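Local coordinates for FBP protein (Leishmania major, PDB 5OEZ) that probably catalyses the magnesium-dependent hydrolysis of fructose 1,6-bisphosphate to fructose 6-phosphate and phosphate, a step of gluconeogenesis, as a homotetramer, at residues 296-302 with 319-325. Residues are numbered along the deposited sequence; the frame is centred on the assembly and turned at random.
Sequences GGKAVGS and PVYFGSR
Lys298 and Gly323 bond to each other through both backbone groups, and Val300 and Tyr321 do the same two residues away on each strand. The strands 298-300 and 320-323 run antiparallel, 178° between their directions. Val300 N to Tyr321 O spans 3.0 Å and is nearly straight at the hydrogen. Ala299 and Phe322 form the non-hydrogen-bonded pair between them.

The Phe322 side chain lies on the face of the sheet that packs on helix 281-294. From CB, its CG is anti to the carbonyl carbon, beside the backbone N (chi1 -74°), and the CD1-CE1 side of the ring meets Ala299 obliquely. Phe322 CD1 lies 3.4 Å from Ala299 CA, and CE1 lies 3.4 Å from Ala299 CB. At the tip, Phe322 CZ is farther off, 4.2 Å from Ala299 CB. Val320 CB sits 3.7 Å above one ring face, offset toward the rim. Met288 and Ala289 of the helix and Ile306 complete this apolar layer.

On the other face, Val300 CG2 packs 3.9 Å from Tyr321 CB, the two side chains crossing at about a right angle. Further out, Tyr321 CE1 comes 3.6 Å from Gly301 O, which sits at the ring edge. Helix 325-338 covers this side through Val328, Cys331 and Met332. Lys298 CG lies 3.9 Å from Arg325 CB, while its extended chain carries NZ to a salt bridge with Asp329. A water donates to Gly296 O and accepts from Arg325 N, linking the Schellman turn after helix 281-294 to the start of the next helix. At the other end, Ser302 OG bonds Lys270 NZ.

Val320 also touches Tyr268, a fructose 6-phosphate-binding residue. Four backbone bonds fix the register, apolar side chains on both faces hold the strand pair between helices 281-294 and 325-338, and the Lys298-Asp329 salt bridge adds a polar tie to the latter.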
# COMPACT_ATOMS: atom_id res chain seq x y z
N GLY C 296 20.97 28.00 -0.51
CA GLY C 296 22.29 28.56 -0.25
C GLY C 296 23.40 28.19 -1.23
O GLY C 296 24.56 28.43 -0.96
N GLY C 297 23.06 27.59 -2.36
CA GLY C 297 24.05 27.24 -3.39
C GLY C 297 24.15 28.30 -4.48
O GLY C 297 23.58 29.38 -4.35
N LYS C 298 24.84 27.96 -5.57
CA LYS C 298 24.91 28.80 -6.77
C LYS C 298 24.44 28.01 -7.95
O LYS C 298 24.60 26.78 -8.00
CB LYS C 298 26.32 29.28 -7.05
CG LYS C 298 26.80 30.36 -6.10
CD LYS C 298 28.05 31.05 -6.63
CE LYS C 298 28.42 32.20 -5.70
NZ LYS C 298 29.55 33.00 -6.23
N ALA C 299 23.86 28.74 -8.89
CA ALA C 299 23.31 28.16 -10.10
C ALA C 299 23.62 29.10 -11.27
O ALA C 299 22.93 30.10 -11.47
CB ALA C 299 21.82 27.98 -9.94
N VAL C 300 24.65 28.76 -12.05
CA VAL C 300 25.08 29.62 -13.17
C VAL C 300 25.03 28.93 -14.52
O VAL C 300 25.05 27.69 -14.61
CB VAL C 300 26.46 30.25 -12.92
CG1 VAL C 300 26.40 31.11 -11.66
CG2 VAL C 300 27.55 29.19 -12.80
N GLY C 301 24.93 29.74 -15.57
CA GLY C 301 24.93 29.28 -16.95
C GLY C 301 26.23 29.67 -17.62
O GLY C 301 27.25 29.72 -16.96
N SER C 302 26.17 29.99 -18.91
CA SER C 302 27.34 30.53 -19.63
C SER C 302 27.75 31.95 -19.20
O SER C 302 28.91 32.31 -19.34
CB SER C 302 27.08 30.56 -21.14
OG SER C 302 26.97 29.26 -21.66
N PRO C 319 23.51 25.72 -20.76
CA PRO C 319 24.30 24.86 -19.88
C PRO C 319 24.08 25.25 -18.42
O PRO C 319 23.55 26.32 -18.14
CB PRO C 319 25.75 25.16 -20.28
CG PRO C 319 25.71 26.57 -20.73
CD PRO C 319 24.35 26.78 -21.36
N VAL C 320 24.47 24.37 -17.50
CA VAL C 320 24.29 24.63 -16.06
C VAL C 320 25.49 24.14 -15.27
O VAL C 320 26.05 23.08 -15.56
CB VAL C 320 22.98 23.98 -15.47
CG1 VAL C 320 21.73 24.47 -16.20
CG2 VAL C 320 23.04 22.46 -15.51
N TYR C 321 25.82 24.91 -14.24
CA TYR C 321 26.78 24.56 -13.21
C TYR C 321 26.12 24.90 -11.87
O TYR C 321 25.99 26.08 -11.51
CB TYR C 321 28.09 25.33 -13.42
CG TYR C 321 28.54 25.33 -14.86
CD1 TYR C 321 28.13 26.34 -15.72
CD2 TYR C 321 29.32 24.30 -15.38
CE1 TYR C 321 28.50 26.34 -17.05
CE2 TYR C 321 29.70 24.30 -16.72
CZ TYR C 321 29.30 25.32 -17.54
OH TYR C 321 29.65 25.35 -18.87
N PHE C 322 25.67 23.87 -11.16
CA PHE C 322 24.85 24.00 -9.95
C PHE C 322 25.53 23.35 -8.75
O PHE C 322 26.03 22.24 -8.86
CB PHE C 322 23.51 23.24 -10.09
CG PHE C 322 22.49 23.88 -11.00
CD1 PHE C 322 22.66 25.12 -11.58
CD2 PHE C 322 21.30 23.21 -11.23
CE1 PHE C 322 21.67 25.66 -12.40
CE2 PHE C 322 20.30 23.76 -12.03
CZ PHE C 322 20.49 24.98 -12.62
N GLY C 323 25.45 23.99 -7.59
CA GLY C 323 25.66 23.29 -6.34
C GLY C 323 26.23 24.14 -5.24
O GLY C 323 25.92 25.34 -5.12
N SER C 324 27.07 23.49 -4.42
CA SER C 324 27.78 24.12 -3.33
C SER C 324 28.50 25.36 -3.86
O SER C 324 29.13 25.32 -4.92
CB SER C 324 28.79 23.14 -2.74
OG SER C 324 28.13 22.01 -2.18
N ARG C 325 28.42 26.45 -3.11
CA ARG C 325 28.86 27.72 -3.62
C ARG C 325 30.37 27.79 -3.91
O ARG C 325 30.77 28.35 -4.91
CB ARG C 325 28.35 28.91 -2.78
CG ARG C 325 28.73 28.96 -1.32
CD ARG C 325 28.14 30.19 -0.58
NE ARG C 325 28.18 30.04 0.89
CZ ARG C 325 29.17 30.44 1.69
NH1 ARG C 325 30.26 31.03 1.19
NH2 ARG C 325 29.09 30.24 3.01
O HOH W 1 26.53 26.27 -0.80